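BIFUNCTIONAL PROTEIN Proline utilization A (PutA) (Corynebacterium freiburgense, PDB 5UX5) probably oxidises proline to glutamate in two steps, pairing an FAD-dependent proline dehydrogenase with an NAD-dependent aldehyde dehydrogenase in one chain. Local coordinates at residues 521-533 against 632-644. Sequence-based numbering, arbitrary orientation.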
loop_
_atom_site.group_PDB
_atom_site.type_symbol
_atom_site.label_atom_id
_atom_site.label_comp_id
_atom_site.label_asym_id
_atom_site.label_seq_id
_atom_site.Cartn_x
_atom_site.Cartn_y
_atom_site.Cartn_z
ATOM N N THR A 521 -7.925 -12.820 -25.770
ATOM C CA THR A 521 -8.462 -12.771 -24.419
ATOM C C THR A 521 -8.128 -14.045 -23.661
ATOM O O THR A 521 -7.709 -13.996 -22.502
ATOM C CB THR A 521 -9.974 -12.545 -24.499
ATOM O OG1 THR A 521 -10.227 -11.167 -24.800
ATOM C CG2 THR A 521 -10.665 -12.897 -23.200
ATOM N N ALA A 522 -8.243 -15.191 -24.330
ATOM C CA ALA A 522 -7.950 -16.466 -23.695
ATOM C C ALA A 522 -6.469 -16.606 -23.389
ATOM O O ALA A 522 -6.092 -17.170 -22.353
ATOM C CB ALA A 522 -8.439 -17.606 -24.586
ATOM N N LEU A 523 -5.613 -16.141 -24.298
ATOM C CA LEU A 523 -4.183 -16.189 -24.040
ATOM C C LEU A 523 -3.816 -15.285 -22.873
ATOM O O LEU A 523 -3.033 -15.682 -22.002
ATOM C CB LEU A 523 -3.399 -15.793 -25.285
ATOM C CG LEU A 523 -3.354 -16.812 -26.421
ATOM C CD1 LEU A 523 -2.546 -16.276 -27.541
ATOM C CD2 LEU A 523 -2.799 -18.107 -25.962
ATOM N N LEU A 524 -4.376 -14.068 -22.821
ATOM C CA LEU A 524 -4.014 -13.181 -21.722
ATOM C C LEU A 524 -4.450 -13.764 -20.381
ATOM O O LEU A 524 -3.673 -13.770 -19.415
ATOM C CB LEU A 524 -4.622 -11.805 -21.933
ATOM C CG LEU A 524 -3.933 -11.069 -23.073
ATOM C CD1 LEU A 524 -4.731 -9.812 -23.535
ATOM C CD2 LEU A 524 -2.550 -10.720 -22.636
ATOM N N GLN A 525 -5.665 -14.320 -20.323
ATOM C CA GLN A 525 -6.165 -14.861 -19.071
ATOM C C GLN A 525 -5.304 -16.027 -18.633
ATOM O O GLN A 525 -4.959 -16.152 -17.454
ATOM C CB GLN A 525 -7.626 -15.284 -19.228
ATOM C CG GLN A 525 -8.624 -14.138 -19.457
ATOM C CD GLN A 525 -8.825 -13.257 -18.232
ATOM O OE1 GLN A 525 -8.293 -13.530 -17.151
ATOM N NE2 GLN A 525 -9.602 -12.193 -18.396
ATOM N N ARG A 526 -4.886 -16.843 -19.591
ATOM C CA ARG A 526 -3.993 -17.945 -19.287
ATOM C C ARG A 526 -2.622 -17.428 -18.861
ATOM O O ARG A 526 -1.979 -17.999 -17.966
ATOM C CB ARG A 526 -3.880 -18.839 -20.519
ATOM C CG ARG A 526 -4.110 -20.287 -20.215
ATOM C CD ARG A 526 -4.813 -20.939 -21.365
ATOM N NE ARG A 526 -3.890 -21.163 -22.463
ATOM C CZ ARG A 526 -4.188 -20.918 -23.730
ATOM N NH1 ARG A 526 -5.387 -20.425 -24.043
ATOM N NH2 ARG A 526 -3.286 -21.153 -24.674
ATOM N N ALA A 527 -2.161 -16.340 -19.494
ATOM C CA ALA A 527 -0.890 -15.739 -19.110
ATOM C C ALA A 527 -0.929 -15.268 -17.670
ATOM O O ALA A 527 0.063 -15.377 -16.943
ATOM C CB ALA A 527 -0.548 -14.588 -20.049
ATOM N N ALA A 528 -2.072 -14.746 -17.232
ATOM C CA ALA A 528 -2.171 -14.320 -15.847
ATOM C C ALA A 528 -2.179 -15.526 -14.901
ATOM O O ALA A 528 -1.543 -15.493 -13.840
ATOM C CB ALA A 528 -3.404 -13.434 -15.672
ATOM N N ASP A 529 -2.854 -16.614 -15.277
ATOM C CA ASP A 529 -2.813 -17.822 -14.456
ATOM C C ASP A 529 -1.389 -18.346 -14.320
ATOM O O ASP A 529 -0.964 -18.722 -13.218
ATOM C CB ASP A 529 -3.708 -18.915 -15.049
ATOM C CG ASP A 529 -5.195 -18.630 -14.882
ATOM O OD1 ASP A 529 -5.555 -17.645 -14.199
ATOM O OD2 ASP A 529 -6.008 -19.404 -15.437
ATOM N N GLU A 530 -0.636 -18.371 -15.436
ATOM C CA GLU A 530 0.725 -18.910 -15.428
ATOM C C GLU A 530 1.703 -17.991 -14.711
ATOM O O GLU A 530 2.647 -18.468 -14.070
ATOM C CB GLU A 530 1.225 -19.156 -16.849
ATOM C CG GLU A 530 0.530 -20.274 -17.599
ATOM C CD GLU A 530 0.807 -21.620 -16.991
ATOM O OE1 GLU A 530 1.680 -21.716 -16.096
ATOM O OE2 GLU A 530 0.139 -22.592 -17.406
ATOM N N LEU A 531 1.505 -16.682 -14.793
ATOM C CA LEU A 531 2.353 -15.801 -14.002
ATOM C C LEU A 531 2.206 -16.117 -12.526
ATOM O O LEU A 531 3.206 -16.203 -11.806
ATOM C CB LEU A 531 2.020 -14.332 -14.282
ATOM C CG LEU A 531 2.561 -13.793 -15.594
ATOM C CD1 LEU A 531 2.016 -12.412 -15.834
ATOM C CD2 LEU A 531 4.055 -13.748 -15.509
ATOM N N GLU A 532 0.967 -16.342 -12.071
ATOM C CA GLU A 532 0.719 -16.662 -10.665
ATOM C C GLU A 532 1.462 -17.929 -10.231
ATOM O O GLU A 532 2.038 -17.965 -9.142
ATOM C CB GLU A 532 -0.789 -16.798 -10.427
ATOM C CG GLU A 532 -1.184 -16.894 -8.975
ATOM C CD GLU A 532 -0.726 -15.688 -8.152
ATOM O OE1 GLU A 532 0.323 -15.818 -7.462
ATOM O OE2 GLU A 532 -1.402 -14.617 -8.209
ATOM N N ASN A 533 1.509 -18.951 -11.104
ATOM C CA ASN A 533 2.174 -20.218 -10.800
ATOM C C ASN A 533 3.676 -20.053 -10.592
ATOM O O ASN A 533 4.291 -20.851 -9.876
ATOM C CB ASN A 533 1.927 -21.229 -11.919
ATOM C CG ASN A 533 0.471 -21.568 -12.085
ATOM O OD1 ASN A 533 -0.321 -21.442 -11.153
ATOM N ND2 ASN A 533 0.094 -21.952 -13.295
ATOM N N THR A 632 8.878 -17.362 -19.611
ATOM C CA THR A 632 8.469 -18.765 -19.554
ATOM C C THR A 632 6.981 -18.897 -19.232
ATOM O O THR A 632 6.352 -19.872 -19.654
ATOM C CB THR A 632 9.320 -19.574 -18.543
ATOM O OG1 THR A 632 9.087 -19.137 -17.197
ATOM C CG2 THR A 632 10.777 -19.434 -18.823
ATOM N N ALA A 633 6.393 -17.915 -18.527
ATOM C CA ALA A 633 4.956 -17.949 -18.269
ATOM C C ALA A 633 4.157 -17.701 -19.548
ATOM O O ALA A 633 3.191 -18.415 -19.832
ATOM C CB ALA A 633 4.586 -16.918 -17.212
ATOM N N LEU A 634 4.550 -16.687 -20.335
ATOM C CA LEU A 634 3.868 -16.418 -21.596
ATOM C C LEU A 634 3.904 -17.650 -22.478
ATOM O O LEU A 634 2.919 -17.977 -23.159
ATOM C CB LEU A 634 4.515 -15.232 -22.321
ATOM C CG LEU A 634 4.597 -13.911 -21.559
ATOM C CD1 LEU A 634 4.842 -12.689 -22.438
ATOM C CD2 LEU A 634 3.308 -13.758 -20.823
ATOM N N ARG A 635 5.040 -18.348 -22.477
ATOM C CA ARG A 635 5.170 -19.532 -23.313
ATOM C C ARG A 635 4.277 -20.655 -22.800
ATOM O O ARG A 635 3.528 -21.264 -23.575
ATOM C CB ARG A 635 6.635 -19.947 -23.409
ATOM C CG ARG A 635 7.531 -18.847 -23.982
ATOM C CD ARG A 635 7.271 -18.720 -25.457
ATOM N NE ARG A 635 8.177 -17.810 -26.153
ATOM C CZ ARG A 635 7.804 -16.700 -26.780
ATOM N NH1 ARG A 635 6.539 -16.330 -26.795
ATOM N NH2 ARG A 635 8.697 -15.963 -27.402
ATOM N N LYS A 636 4.280 -20.898 -21.487
ATOM C CA LYS A 636 3.358 -21.896 -20.948
ATOM C C LYS A 636 1.922 -21.548 -21.296
ATOM O O LYS A 636 1.112 -22.451 -21.539
ATOM C CB LYS A 636 3.526 -22.052 -19.433
ATOM C CG LYS A 636 4.294 -23.313 -19.034
ATOM C CD LYS A 636 4.907 -23.237 -17.617
ATOM C CE LYS A 636 6.349 -23.825 -17.562
ATOM N NZ LYS A 636 6.579 -25.027 -18.455
ATOM N N ALA A 637 1.608 -20.251 -21.390
ATOM C CA ALA A 637 0.248 -19.795 -21.651
ATOM C C ALA A 637 -0.189 -19.965 -23.097
ATOM O O ALA A 637 -1.380 -19.814 -23.380
ATOM C CB ALA A 637 0.097 -18.324 -21.263
ATOM N N GLY A 638 0.728 -20.281 -24.005
ATOM C CA GLY A 638 0.409 -20.375 -25.411
ATOM C C GLY A 638 0.841 -19.179 -26.224
ATOM O O GLY A 638 0.584 -19.150 -27.433
ATOM N N ILE A 639 1.493 -18.196 -25.607
ATOM C CA ILE A 639 1.956 -17.014 -26.323
ATOM C C ILE A 639 3.349 -17.342 -26.844
ATOM O O ILE A 639 4.348 -17.181 -26.147
ATOM C CB ILE A 639 1.957 -15.785 -25.434
ATOM C CG1 ILE A 639 0.548 -15.554 -24.870
ATOM C CG2 ILE A 639 2.484 -14.609 -26.223
ATOM C CD1 ILE A 639 0.492 -14.580 -23.712
ATOM N N GLY A 640 3.412 -17.823 -28.085
ATOM C CA GLY A 640 4.637 -18.356 -28.655
ATOM C C GLY A 640 5.449 -17.324 -29.425
ATOM O O GLY A 640 5.170 -16.122 -29.413
ATOM N N GLU A 641 6.467 -17.822 -30.138
ATOM C CA GLU A 641 7.369 -16.919 -30.846
ATOM C C GLU A 641 6.736 -16.246 -32.056
ATOM O O GLU A 641 7.324 -15.296 -32.575
ATOM C CB GLU A 641 8.633 -17.650 -31.281
ATOM C CG GLU A 641 9.523 -18.070 -30.133
ATOM C CD GLU A 641 10.811 -18.701 -30.608
ATOM O OE1 GLU A 641 10.896 -19.025 -31.816
ATOM O OE2 GLU A 641 11.733 -18.875 -29.778
ATOM N N ASP A 642 5.560 -16.682 -32.502
ATOM C CA ASP A 642 4.818 -15.967 -33.538
ATOM C C ASP A 642 3.990 -14.817 -32.985
ATOM O O ASP A 642 3.314 -14.125 -33.756
ATOM C CB ASP A 642 3.913 -16.937 -34.295
ATOM C CG ASP A 642 3.133 -17.859 -33.366
ATOM O OD1 ASP A 642 3.398 -17.843 -32.139
ATOM O OD2 ASP A 642 2.262 -18.608 -33.871
ATOM N N LEU A 643 4.035 -14.584 -31.684
ATOM C CA LEU A 643 3.215 -13.569 -31.043
ATOM C C LEU A 643 4.038 -12.539 -30.298
ATOM O O LEU A 643 3.823 -11.335 -30.450
ATOM C CB LEU A 643 2.262 -14.236 -30.054
ATOM C CG LEU A 643 0.780 -14.274 -30.370
ATOM C CD1 LEU A 643 0.147 -14.766 -29.108
ATOM C CD2 LEU A 643 0.277 -12.895 -30.732
ATOM N N VAL A 644 4.946 -12.999 -29.452
ATOM C CA VAL A 644 5.821 -12.162 -28.654
ATOM C C VAL A 644 7.241 -12.651 -28.834
ATOM O O VAL A 644 7.489 -13.859 -28.826
ATOM C CB VAL A 644 5.418 -12.205 -27.175
ATOM C CG1 VAL A 644 6.535 -11.650 -26.323
ATOM C CG2 VAL A 644 4.122 -11.427 -26.995
#
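The carbonyl oxygen of L634 accepts from I639 N at 2.8 Å and more weakly from A637 N; L634, A637 and I639 each touch A527. The I639 bond, with G638 N to R635 O, makes a Schellman motif. With G638 at positive phi (102°), it ends helix 624-636, and the loop that follows leads to strand 644-646, within a beta-alpha-beta crossover of the aldehyde dehydrogenase family's Rossmann-like fold. Helix 517-533 packs against the end of the crossover helix and the loop after it; the axes of 521-533 and 632-636 approach to 8.1 Å at 131°. Small residues meet at the centre: A637 CB sits 3.5 Å from A527 N, while I639 CD1 reaches A527 CB. L531 CD2 rests on A633 CB, and its side chain also touches L602 of helix 599-611. At the other end L523 forks: CD1 meets L643 CD1 tip to tip at 3.5 Å, and CD2 lies near A637 O. R526, bent at chi2 and chi3, places one guanidinium face against A637 O without hydrogen-bonding geometry. E530 crosses K636 at about a right angle, its CD 3.7 Å from K636 CB, while the charges stay apart, OE1 to NZ 6.4 Å. N533 ND2 donates to E530 OE1 at 3.2 Å, from above the carboxylate plane.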